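Local coordinates for protein isoaspartyl dipeptidase (Fervidobacterium islandicum, PDB 7CDH) that probably hydrolyses beta-aspartyl (isoaspartyl) dipeptides at a two-zinc centre, in keeping with a part in protein repair, at residues 3-8 against 366-371; 19-24 against 28-33; 85-90 against 378-383. All coordinates share one frame; numbering follows the deposited sequence.

The three contacts show how bonding follows position in a fold. Contacts 1 and 2 meet in one sheet, because strands 2-6 and 19-23 are neighbours there: Ile-5 N lies 2.8 Å from Val-21 O, a probable hydrogen bond. Contact 2 is a partly buried hairpin at the edge of that sheet, held by backbone bonds. Contact 1 is buried and joins the same sheet to strand 364-369 through isoleucine tips and, about equally, a lysine weakly bonded to a glycine carbonyl. Contact 3, partly buried, shares the second sheet with contact 1, touching it at Val-367 and Ile-86; it packs a helix end against the C-terminal segment mainly through a methionine thioether. Contacts 2 and 3 do not touch.

Contact 1: residues 3-8 against 366-371; sequences KIIKNA and SVISKG
Lys-3 NZ is held by two backbone carbonyls, both weakly: it gives a weak bond to Gly-371 O (3.2 Å) across the contact and a second to the O of Met-1. The lysine reaches this point as an almost straight rod, extended as far as CE and turned only at the last torsion, chi4 35°. Its end therefore lies across the tip of the glycine carbonyl, with CE 3.3 Å from Gly-371 O, and the aliphatic part packs against Phe-23 and Phe-373. Gly-371 follows Lys-370 in the tight connection between strands 364-369 and 372-376. Both residues have positive phi, as in a type I' turn, and this conformation comes easily to the glycine.

Deeper in, the contact turns wholly apolar. Ile-5 and Ile-368 reach toward each other tip to tip, CD1 of Ile-5 standing 3.6 Å from CD1 of Ile-368. In each, the CG1 branch lies anti to the carbonyl carbon (chi1 -65° in Ile-5, -56° in Ile-368), and this torsion sends the longer arm across the interface. Phe-23 and Phe-354 each touch both isoleucines, so the two methyl tips form part of a larger aromatic and aliphatic cluster. With little area buried directly between the segments, much of the cohesion probably comes from these shared neighbours.

The strands belong to separate sheets drawn from the two ends of the chain, an arrangement characteristic of the small beta-sandwich domain that accompanies the TIM-barrel in many amidohydrolases.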
ATOM      1  N   LYS A   3      11.415 -52.186  11.661  1.00 47.60           N
ATOM      2  CA  LYS A   3      12.396 -52.882  10.797  1.00 44.97           C
ATOM      3  C   LYS A   3      13.693 -53.019  11.569  1.00 47.66           C
ATOM      4  O   LYS A   3      13.892 -52.242  12.542  1.00 51.31           O
ATOM      5  CB  LYS A   3      12.678 -52.126   9.500  1.00 51.35           C
ATOM      6  CG  LYS A   3      11.448 -51.669   8.738  1.00 56.55           C
ATOM      7  CD  LYS A   3      11.778 -51.109   7.366  1.00 60.37           C
ATOM      8  CE  LYS A   3      10.572 -50.565   6.616  1.00 57.13           C
ATOM      9  NZ  LYS A   3       9.605 -49.927   7.532  1.00 58.48           N
ATOM     10  N   ILE A   4      14.525 -53.968  11.136  1.00 50.25           N
ATOM     11  CA  ILE A   4      15.855 -54.272  11.733  1.00 53.02           C
ATOM     12  C   ILE A   4      16.829 -54.465  10.591  1.00 47.43           C
ATOM     13  O   ILE A   4      16.551 -55.358   9.763  1.00 48.48           O
ATOM     14  CB  ILE A   4      15.856 -55.555  12.593  1.00 63.10           C
ATOM     15  CG1 ILE A   4      14.905 -55.473  13.784  1.00 64.74           C
ATOM     16  CG2 ILE A   4      17.273 -55.886  13.038  1.00 67.04           C
ATOM     17  CD1 ILE A   4      13.559 -56.063  13.493  1.00 66.68           C
ATOM     18  N   ILE A   5      17.954 -53.753  10.628  1.00 43.84           N
ATOM     19  CA  ILE A   5      19.106 -54.014   9.709  1.00 50.31           C
ATOM     20  C   ILE A   5      20.158 -54.825  10.484  1.00 53.29           C
ATOM     21  O   ILE A   5      20.579 -54.403  11.606  1.00 43.83           O
ATOM     22  CB  ILE A   5      19.660 -52.705   9.107  1.00 50.50           C
ATOM     23  CG1 ILE A   5      18.627 -52.021   8.210  1.00 51.77           C
ATOM     24  CG2 ILE A   5      20.958 -52.940   8.351  1.00 48.96           C
ATOM     25  CD1 ILE A   5      18.876 -50.553   8.038  1.00 52.64           C
ATOM     26  N   LYS A   6      20.504 -55.991   9.931  1.00 57.02           N
ATOM     27  CA  LYS A   6      21.420 -56.973  10.559  1.00 57.32           C
ATOM     28  C   LYS A   6      22.715 -56.991   9.754  1.00 51.49           C
ATOM     29  O   LYS A   6      22.632 -56.843   8.524  1.00 55.40           O
ATOM     30  CB  LYS A   6      20.780 -58.366  10.612  1.00 66.55           C
ATOM     31  CG  LYS A   6      19.730 -58.535  11.703  1.00 78.07           C
ATOM     32  CD  LYS A   6      19.279 -59.969  11.945  1.00 87.58           C
ATOM     33  CE  LYS A   6      18.594 -60.152  13.287  1.00 93.28           C
ATOM     34  NZ  LYS A   6      19.561 -60.524  14.349  1.00 99.95           N
ATOM     35  N   ASN A   7      23.852 -57.156  10.438  1.00 50.26           N
ATOM     36  CA  ASN A   7      25.130 -57.652   9.849  1.00 49.69           C
ATOM     37  C   ASN A   7      25.886 -56.549   9.119  1.00 47.77           C
ATOM     38  O   ASN A   7      26.768 -56.909   8.326  1.00 52.54           O
ATOM     39  CB  ASN A   7      24.941 -58.785   8.827  1.00 47.85           C
ATOM     40  CG  ASN A   7      24.338 -60.038   9.427  1.00 49.38           C
ATOM     41  OD1 ASN A   7      24.422 -60.228  10.641  1.00 44.41           O
ATOM     42  ND2 ASN A   7      23.760 -60.893   8.583  1.00 46.17           N
ATOM     43  N   ALA A   8      25.559 -55.276   9.336  1.00 48.80           N
ATOM     44  CA  ALA A   8      26.320 -54.166   8.726  1.00 50.17           C
ATOM     45  C   ALA A   8      27.389 -53.679   9.704  1.00 48.15           C
ATOM     46  O   ALA A   8      27.219 -53.799  10.949  1.00 48.94           O
ATOM     47  CB  ALA A   8      25.402 -53.056   8.299  1.00 49.66           C
ATOM     48  N   SER A 366      21.487 -49.016  -0.774  1.00 35.79           N
ATOM     49  CA  SER A 366      20.161 -48.807  -0.157  1.00 37.65           C
ATOM     50  C   SER A 366      20.104 -47.458   0.557  1.00 36.70           C
ATOM     51  O   SER A 366      21.158 -46.947   0.996  1.00 39.94           O
ATOM     52  CB  SER A 366      19.788 -49.987   0.695  1.00 38.32           C
ATOM     53  OG  SER A 366      19.706 -51.139  -0.128  1.00 38.38           O
ATOM     54  N   VAL A 367      18.915 -46.863   0.561  1.00 35.37           N
ATOM     55  CA  VAL A 367      18.682 -45.497   1.097  1.00 34.74           C
ATOM     56  C   VAL A 367      17.390 -45.519   1.889  1.00 32.29           C
ATOM     57  O   VAL A 367      16.388 -45.940   1.335  1.00 32.38           O
ATOM     58  CB  VAL A 367      18.627 -44.431   0.004  1.00 33.98           C
ATOM     59  CG1 VAL A 367      18.441 -43.060   0.627  1.00 39.09           C
ATOM     60  CG2 VAL A 367      19.878 -44.457  -0.834  1.00 33.74           C
ATOM     61  N   ILE A 368      17.471 -45.095   3.142  1.00 31.17           N
ATOM     62  CA  ILE A 368      16.342 -45.137   4.103  1.00 34.48           C
ATOM     63  C   ILE A 368      16.134 -43.720   4.652  1.00 37.61           C
ATOM     64  O   ILE A 368      17.135 -43.055   4.984  1.00 37.01           O
ATOM     65  CB  ILE A 368      16.627 -46.188   5.182  1.00 33.08           C
ATOM     66  CG1 ILE A 368      16.888 -47.550   4.535  1.00 38.42           C
ATOM     67  CG2 ILE A 368      15.503 -46.271   6.192  1.00 30.10           C
ATOM     68  CD1 ILE A 368      17.117 -48.650   5.534  1.00 45.82           C
ATOM     69  N   SER A 369      14.879 -43.255   4.645  1.00 39.57           N
ATOM     70  CA  SER A 369      14.465 -41.917   5.137  1.00 39.39           C
ATOM     71  C   SER A 369      13.193 -42.093   5.949  1.00 38.40           C
ATOM     72  O   SER A 369      12.262 -42.701   5.428  1.00 37.57           O
ATOM     73  CB  SER A 369      14.276 -40.942   4.018  1.00 38.39           C
ATOM     74  OG  SER A 369      14.018 -39.645   4.538  1.00 44.28           O
ATOM     75  N   LYS A 370      13.207 -41.640   7.196  1.00 37.87           N
ATOM     76  CA  LYS A 370      12.060 -41.786   8.106  1.00 43.36           C
ATOM     77  C   LYS A 370      11.700 -43.269   8.157  1.00 44.21           C
ATOM     78  O   LYS A 370      10.516 -43.601   8.386  1.00 45.67           O
ATOM     79  CB  LYS A 370      10.890 -40.926   7.616  1.00 50.13           C
ATOM     80  CG  LYS A 370      11.250 -39.482   7.288  1.00 57.29           C
ATOM     81  CD  LYS A 370      10.123 -38.652   6.700  1.00 56.72           C
ATOM     82  CE  LYS A 370      10.287 -38.383   5.215  1.00 59.39           C
ATOM     83  NZ  LYS A 370       9.563 -37.164   4.788  1.00 56.82           N
ATOM     84  N   GLY A 371      12.690 -44.132   7.949  1.00 47.18           N
ATOM     85  CA  GLY A 371      12.552 -45.588   8.157  1.00 46.69           C
ATOM     86  C   GLY A 371      11.854 -46.272   7.006  1.00 44.12           C
ATOM     87  O   GLY A 371      11.501 -47.424   7.171  1.00 43.66           O
TER

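Contact 2: residues 19-24 against 28-33; sequences KDVIFY and IHVGEG
Ile-22 meets its hairpin partner at two residues at once. Its carbonyl O accepts from Ile-28 N (2.7 Å) and also from His-29 N (3.2 Å), neither donor lying exactly in the carbonyl plane, while its own N-H runs almost straight, at 174°, to the O of His-29. The side chain follows the same pairing. CG1 lies beside the backbone N (chi1 -48°), and CD1 comes to rest at the edge of the imidazole, 3.5 Å from His-29 CD2, the two side chains running alongside each other in the same direction.

Two residues opposite one make a classic beta bulge, here in an antiparallel hairpin formed by strands 19-23 and 27-31. Ile-28 is the extra residue: its CB rests 3.3 Å from Ile-22 O, and CD1 reaches along the other strand to the backbone of Tyr-24. A second subunit packs on this end, its Pro-40 touching Ile-22 and His-29 and its Ile-28 meeting Tyr-24.

At the far end, Lys-19 bends at chi2 (-91°), which lays CD over the backbone of Gly-31, 3.9 Å from Gly-31 CA. Its NZ stretches on to OE2 of Glu-32, but at 3.7 Å this is a long salt bridge to the carboxylate of a poorly ordered, solvent-exposed residue. Next to it, Asp-20 and Gly-31 exchange backbone bonds as a hydrogen-bonded pair. The Asp-20 carboxylate is engaged by the neighbouring strand 2-6 and the corner that follows it, OD1 taking the N-H of Asn-7 and OD2 pairing with the ammonium group of Lys-6.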
ATOM      1  N   LYS A  19      26.988 -54.037  14.234  1.00 52.31           N
ATOM      2  CA  LYS A  19      25.865 -53.743  15.156  1.00 48.16           C
ATOM      3  C   LYS A  19      24.557 -53.865  14.389  1.00 42.78           C
ATOM      4  O   LYS A  19      24.570 -53.776  13.182  1.00 48.39           O
ATOM      5  CB  LYS A  19      25.982 -52.356  15.783  1.00 50.03           C
ATOM      6  CG  LYS A  19      27.180 -52.146  16.692  1.00 55.48           C
ATOM      7  CD  LYS A  19      26.928 -52.450  18.137  1.00 59.69           C
ATOM      8  CE  LYS A  19      28.166 -52.281  18.996  1.00 60.38           C
ATOM      9  NZ  LYS A  19      28.741 -53.601  19.353  1.00 67.22           N
ATOM     10  N   ASP A  20      23.477 -54.099  15.110  1.00 48.89           N
ATOM     11  CA  ASP A  20      22.115 -54.287  14.564  1.00 55.60           C
ATOM     12  C   ASP A  20      21.298 -53.043  14.939  1.00 50.88           C
ATOM     13  O   ASP A  20      21.484 -52.541  16.074  1.00 48.99           O
ATOM     14  CB  ASP A  20      21.550 -55.622  15.055  1.00 56.67           C
ATOM     15  CG  ASP A  20      22.034 -56.820  14.243  1.00 70.30           C
ATOM     16  OD1 ASP A  20      22.984 -56.634  13.390  1.00 63.05           O
ATOM     17  OD2 ASP A  20      21.446 -57.936  14.441  1.00 72.29           O
ATOM     18  N   VAL A  21      20.485 -52.553  13.996  1.00 48.04           N
ATOM     19  CA  VAL A  21      19.690 -51.296  14.138  1.00 51.61           C
ATOM     20  C   VAL A  21      18.206 -51.608  13.966  1.00 46.53           C
ATOM     21  O   VAL A  21      17.835 -52.150  12.900  1.00 40.49           O
ATOM     22  CB  VAL A  21      20.129 -50.187  13.162  1.00 52.90           C
ATOM     23  CG1 VAL A  21      19.490 -48.877  13.570  1.00 55.60           C
ATOM     24  CG2 VAL A  21      21.642 -50.012  13.096  1.00 54.21           C
ATOM     25  N   ILE A  22      17.426 -51.309  15.010  1.00 48.59           N
ATOM     26  CA  ILE A  22      15.941 -51.451  15.059  1.00 54.98           C
ATOM     27  C   ILE A  22      15.335 -50.046  14.992  1.00 51.56           C
ATOM     28  O   ILE A  22      15.718 -49.204  15.833  1.00 46.41           O
ATOM     29  CB  ILE A  22      15.504 -52.178  16.343  1.00 57.16           C
ATOM     30  CG1 ILE A  22      16.320 -53.442  16.601  1.00 68.11           C
ATOM     31  CG2 ILE A  22      14.022 -52.495  16.297  1.00 57.28           C
ATOM     32  CD1 ILE A  22      16.724 -53.605  18.045  1.00 75.78           C
ATOM     33  N   PHE A  23      14.413 -49.803  14.060  1.00 47.60           N
ATOM     34  CA  PHE A  23      13.835 -48.451  13.822  1.00 50.76           C
ATOM     35  C   PHE A  23      12.376 -48.552  13.334  1.00 46.19           C
ATOM     36  O   PHE A  23      11.992 -49.567  12.729  1.00 39.44           O
ATOM     37  CB  PHE A  23      14.734 -47.680  12.849  1.00 47.62           C
ATOM     38  CG  PHE A  23      14.944 -48.377  11.529  1.00 44.59           C
ATOM     39  CD1 PHE A  23      15.937 -49.320  11.378  1.00 46.88           C
ATOM     40  CD2 PHE A  23      14.142 -48.101  10.441  1.00 47.22           C
ATOM     41  CE1 PHE A  23      16.122 -49.966  10.170  1.00 47.98           C
ATOM     42  CE2 PHE A  23      14.323 -48.748   9.229  1.00 46.25           C
ATOM     43  CZ  PHE A  23      15.314 -49.680   9.095  1.00 51.44           C
ATOM     44  N   TYR A  24      11.575 -47.539  13.669  1.00 49.78           N
ATOM     45  CA  TYR A  24      10.268 -47.213  13.038  1.00 58.59           C
ATOM     46  C   TYR A  24      10.512 -46.029  12.086  1.00 60.50           C
ATOM     47  O   TYR A  24      10.997 -46.248  10.962  1.00 61.23           O
ATOM     48  CB  TYR A  24       9.237 -46.898  14.130  1.00 64.45           C
ATOM     49  CG  TYR A  24       7.782 -47.018  13.747  1.00 67.25           C
ATOM     50  CD1 TYR A  24       7.345 -46.935  12.437  1.00 69.64           C
ATOM     51  CD2 TYR A  24       6.823 -47.208  14.729  1.00 69.65           C
ATOM     52  CE1 TYR A  24       6.001 -47.081  12.114  1.00 74.99           C
ATOM     53  CE2 TYR A  24       5.480 -47.357  14.424  1.00 69.51           C
ATOM     54  CZ  TYR A  24       5.062 -47.296  13.110  1.00 71.27           C
ATOM     55  OH  TYR A  24       3.734 -47.464  12.828  1.00 67.86           O
ATOM     56  N   ILE A  28      15.151 -47.071  17.311  1.00 46.51           N
ATOM     57  CA  ILE A  28      14.662 -47.672  18.582  1.00 50.92           C
ATOM     58  C   ILE A  28      15.845 -48.205  19.407  1.00 52.97           C
ATOM     59  O   ILE A  28      15.798 -48.024  20.631  1.00 56.72           O
ATOM     60  CB  ILE A  28      13.609 -48.755  18.306  1.00 54.93           C
ATOM     61  CG1 ILE A  28      12.277 -48.127  17.882  1.00 58.15           C
ATOM     62  CG2 ILE A  28      13.439 -49.654  19.520  1.00 53.49           C
ATOM     63  CD1 ILE A  28      11.357 -49.086  17.170  1.00 59.66           C
ATOM     64  N   HIS A  29      16.840 -48.843  18.775  1.00 56.81           N
ATOM     65  CA  HIS A  29      17.939 -49.582  19.459  1.00 57.59           C
ATOM     66  C   HIS A  29      19.110 -49.868  18.510  1.00 49.23           C
ATOM     67  O   HIS A  29      18.902 -50.413  17.406  1.00 46.94           O
ATOM     68  CB  HIS A  29      17.383 -50.869  20.095  1.00 65.14           C
ATOM     69  CG  HIS A  29      18.403 -51.658  20.844  1.00 68.48           C
ATOM     70  ND1 HIS A  29      18.918 -51.224  22.061  1.00 69.58           N
ATOM     71  CD2 HIS A  29      19.019 -52.825  20.553  1.00 62.73           C
ATOM     72  CE1 HIS A  29      19.808 -52.094  22.489  1.00 64.78           C
ATOM     73  NE2 HIS A  29      19.887 -53.085  21.577  1.00 69.61           N
ATOM     74  N   VAL A  30      20.310 -49.504  18.932  1.00 48.55           N
ATOM     75  CA  VAL A  30      21.574 -49.983  18.299  1.00 61.15           C
ATOM     76  C   VAL A  30      22.209 -51.006  19.255  1.00 60.35           C
ATOM     77  O   VAL A  30      22.297 -50.719  20.470  1.00 58.07           O
ATOM     78  CB  VAL A  30      22.530 -48.816  17.967  1.00 55.65           C
ATOM     79  CG1 VAL A  30      23.738 -49.279  17.168  1.00 46.80           C
ATOM     80  CG2 VAL A  30      21.806 -47.709  17.216  1.00 58.99           C
ATOM     81  N   GLY A  31      22.617 -52.168  18.752  1.00 59.33           N
ATOM     82  CA  GLY A  31      23.360 -53.124  19.595  1.00 66.20           C
ATOM     83  C   GLY A  31      23.686 -54.418  18.887  1.00 68.35           C
ATOM     84  O   GLY A  31      23.344 -54.550  17.703  1.00 61.35           O
ATOM     85  N   GLU A  32      24.276 -55.357  19.629  1.00 85.94           N
ATOM     86  CA  GLU A  32      24.749 -56.682  19.139  1.00 89.09           C
ATOM     87  C   GLU A  32      23.531 -57.486  18.662  1.00 78.77           C
ATOM     88  O   GLU A  32      22.433 -57.291  19.231  1.00 64.07           O
ATOM     89  CB  GLU A  32      25.542 -57.395  20.242  1.00100.18           C
ATOM     90  CG  GLU A  32      26.682 -56.555  20.817  1.00116.58           C
ATOM     91  CD  GLU A  32      26.331 -55.656  22.001  1.00133.06           C
ATOM     92  OE1 GLU A  32      26.228 -56.188  23.125  1.00134.46           O
ATOM     93  OE2 GLU A  32      26.157 -54.421  21.804  1.00127.17           O
ATOM     94  N   GLY A  33      23.712 -58.315  17.630  1.00 81.22           N
ATOM     95  CA  GLY A  33      22.641 -59.139  17.039  1.00 92.09           C
ATOM     96  C   GLY A  33      21.932 -59.965  18.098  1.00105.11           C
ATOM     97  O   GLY A  33      22.631 -60.642  18.874  1.00118.64           O
TER

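Contact 3: residues 85-90 against 378-383; sequences CIRSGV and GVMKNL
Met-380 lays its sulfur against Ile-86 at the end of helix 82-86, where a Schellman motif with Gly-89 in positive phi stops the helix and sends the chain on into strand 90-95 of the barrel. The packed part of the contact is apolar. Met-380 CG stands anti to the backbone N (chi1 -175°), and bends at chi2 and chi3 fold the thioether back, so that SD lies 3.7 Å from Ile-86 CD1 and 3.8 Å from Ile-86 CG2. Ile-86 CD1 also comes within 4.5 Å of Leu-383 CD1, a light touch. Leu-374 and Met-375 of strand 372-376 also touch Ile-86.

Toward solvent the contact is less certain. There the methyl CE of Met-380 lies over one face of the Arg-87 guanidinium, the two chains crossing at about a right angle; because Arg-87 was modelled in two conformers, this placement is doubtful. With the thioether gone, as with an alanine at Met-380, the branches of Ile-86 would probably lose their cover and a gap would be likely to open between the helix end and strand 379-380.

The turn itself is held by its backbone: Cys-85 O accepts from Ser-88 N (3.0 Å) and from Val-90 N (3.1 Å), which approach it from opposite faces of the carbonyl plane.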
ATOM      1  N   CYS A  85      18.367 -37.608  -5.857  1.00 45.91           N
ATOM      2  CA  CYS A  85      18.672 -37.577  -4.410  1.00 45.71           C
ATOM      3  C   CYS A  85      18.914 -39.002  -3.912  1.00 43.24           C
ATOM      4  O   CYS A  85      19.977 -39.255  -3.335  1.00 41.88           O
ATOM      5  CB  CYS A  85      17.528 -36.936  -3.631  1.00 43.27           C
ATOM      6  SG  CYS A  85      17.466 -35.149  -3.878  1.00 39.33           S
ATOM      7  N   ILE A  86      17.937 -39.870  -4.142  1.00 39.56           N
ATOM      8  CA  ILE A  86      17.918 -41.265  -3.642  1.00 43.98           C
ATOM      9  C   ILE A  86      19.203 -41.970  -4.100  1.00 43.54           C
ATOM     10  O   ILE A  86      19.923 -42.531  -3.253  1.00 48.06           O
ATOM     11  CB  ILE A  86      16.620 -41.960  -4.091  1.00 47.73           C
ATOM     12  CG1 ILE A  86      15.389 -41.237  -3.530  1.00 47.90           C
ATOM     13  CG2 ILE A  86      16.620 -43.428  -3.686  1.00 52.25           C
ATOM     14  CD1 ILE A  86      14.055 -41.743  -4.058  1.00 45.39           C
ATOM     15  N   ARG A  87      19.543 -41.909  -5.385  0.53 43.31           N
ATOM     16  CA  ARG A  87      20.683 -42.704  -5.909  0.53 44.66           C
ATOM     17  C   ARG A  87      22.000 -41.950  -5.650  0.53 43.49           C
ATOM     18  O   ARG A  87      23.061 -42.471  -6.037  0.53 45.10           O
ATOM     19  CB  ARG A  87      20.419 -43.118  -7.363  0.53 47.44           C
ATOM     20  CG  ARG A  87      21.039 -42.242  -8.441  0.53 55.03           C
ATOM     21  CD  ARG A  87      20.632 -42.661  -9.853  0.53 62.24           C
ATOM     22  NE  ARG A  87      19.966 -43.966  -9.891  0.53 61.32           N
ATOM     23  CZ  ARG A  87      18.705 -44.187 -10.261  0.53 59.54           C
ATOM     24  NH1 ARG A  87      18.227 -45.422 -10.240  0.53 57.94           N
ATOM     25  NH2 ARG A  87      17.930 -43.194 -10.668  0.53 59.53           N
ATOM     26  N   SER A  88      21.961 -40.787  -4.996  1.00 40.49           N
ATOM     27  CA  SER A  88      23.179 -40.060  -4.559  1.00 41.11           C
ATOM     28  C   SER A  88      23.313 -40.061  -3.020  1.00 38.63           C
ATOM     29  O   SER A  88      24.234 -39.403  -2.524  1.00 36.10           O
ATOM     30  CB  SER A  88      23.180 -38.675  -5.153  1.00 49.18           C
ATOM     31  OG  SER A  88      23.345 -38.732  -6.574  1.00 56.81           O
ATOM     32  N   GLY A  89      22.423 -40.755  -2.294  1.00 32.30           N
ATOM     33  CA  GLY A  89      22.501 -40.928  -0.834  1.00 34.92           C
ATOM     34  C   GLY A  89      22.072 -39.712  -0.029  1.00 36.85           C
ATOM     35  O   GLY A  89      22.218 -39.751   1.191  1.00 36.37           O
ATOM     36  N   VAL A  90      21.517 -38.677  -0.661  1.00 38.55           N
ATOM     37  CA  VAL A  90      21.037 -37.439   0.017  1.00 35.00           C
ATOM     38  C   VAL A  90      19.603 -37.641   0.506  1.00 33.18           C
ATOM     39  O   VAL A  90      18.719 -37.801  -0.331  1.00 40.13           O
ATOM     40  CB  VAL A  90      21.144 -36.256  -0.948  1.00 35.76           C
ATOM     41  CG1 VAL A  90      20.564 -35.000  -0.327  1.00 35.68           C
ATOM     42  CG2 VAL A  90      22.598 -36.055  -1.373  1.00 35.48           C
ATOM     43  N   GLY A 378      19.605 -51.418  -5.102  1.00 55.54           N
ATOM     44  CA  GLY A 378      19.549 -50.741  -6.418  1.00 54.76           C
ATOM     45  C   GLY A 378      18.139 -50.515  -6.961  1.00 49.91           C
ATOM     46  O   GLY A 378      18.046 -49.967  -8.046  1.00 59.22           O
ATOM     47  N   VAL A 379      17.081 -50.918  -6.254  1.00 51.95           N
ATOM     48  CA  VAL A 379      15.670 -50.840  -6.731  1.00 49.63           C
ATOM     49  C   VAL A 379      14.973 -49.649  -6.068  1.00 48.34           C
ATOM     50  O   VAL A 379      14.542 -49.719  -4.863  1.00 46.18           O
ATOM     51  CB  VAL A 379      14.879 -52.141  -6.489  1.00 54.41           C
ATOM     52  CG1 VAL A 379      13.504 -52.078  -7.150  1.00 48.99           C
ATOM     53  CG2 VAL A 379      15.645 -53.363  -6.964  1.00 54.83           C
ATOM     54  N   MET A 380      14.783 -48.617  -6.878  1.00 53.01           N
ATOM     55  CA  MET A 380      14.075 -47.366  -6.524  1.00 47.25           C
ATOM     56  C   MET A 380      12.617 -47.674  -6.182  1.00 43.40           C
ATOM     57  O   MET A 380      11.976 -48.449  -6.924  1.00 44.32           O
ATOM     58  CB  MET A 380      14.143 -46.438  -7.732  1.00 52.71           C
ATOM     59  CG  MET A 380      13.556 -45.070  -7.485  1.00 60.49           C
ATOM     60  SD  MET A 380      14.807 -43.913  -6.982  1.00 63.17           S
ATOM     61  CE  MET A 380      16.071 -44.175  -8.229  1.00 59.19           C
ATOM     62  N   LYS A 381      12.098 -47.054  -5.122  1.00 44.82           N
ATOM     63  CA  LYS A 381      10.643 -47.035  -4.798  1.00 44.32           C
ATOM     64  C   LYS A 381       9.836 -46.458  -5.967  1.00 46.83           C
ATOM     65  O   LYS A 381      10.433 -45.913  -6.922  1.00 48.00           O
ATOM     66  CB  LYS A 381      10.347 -46.161  -3.579  1.00 44.46           C
ATOM     67  CG  LYS A 381      10.506 -44.659  -3.820  1.00 49.04           C
ATOM     68  CD  LYS A 381      10.032 -43.813  -2.647  1.00 49.11           C
ATOM     69  CE  LYS A 381       8.579 -43.414  -2.750  1.00 45.92           C
ATOM     70  NZ  LYS A 381       7.990 -43.127  -1.427  1.00 46.76           N
ATOM     71  N   ASN A 382       8.508 -46.521  -5.853  1.00 54.92           N
ATOM     72  CA  ASN A 382       7.552 -45.990  -6.861  1.00 62.93           C
ATOM     73  C   ASN A 382       7.409 -44.468  -6.706  1.00 55.78           C
ATOM     74  O   ASN A 382       6.903 -44.029  -5.668  1.00 49.30           O
ATOM     75  CB  ASN A 382       6.184 -46.671  -6.742  1.00 72.09           C
ATOM     76  CG  ASN A 382       5.589 -46.980  -8.095  1.00 80.44           C
ATOM     77  OD1 ASN A 382       5.102 -46.085  -8.784  1.00 81.08           O
ATOM     78  ND2 ASN A 382       5.677 -48.239  -8.490  1.00 86.02           N
ATOM     79  N   LEU A 383       7.788 -43.711  -7.737  1.00 55.76           N
ATOM     80  CA  LEU A 383       7.664 -42.226  -7.815  1.00 55.35           C
ATOM     81  C   LEU A 383       6.629 -41.764  -8.873  1.00 58.18           C
ATOM     82  O   LEU A 383       6.356 -42.488  -9.858  1.00 58.56           O
ATOM     83  CB  LEU A 383       9.049 -41.660  -8.144  1.00 52.95           C
ATOM     84  CG  LEU A 383      10.172 -42.013  -7.174  1.00 49.10           C
ATOM     85  CD1 LEU A 383      11.516 -41.579  -7.741  1.00 47.63           C
ATOM     86  CD2 LEU A 383       9.929 -41.389  -5.818  1.00 46.74           C
TER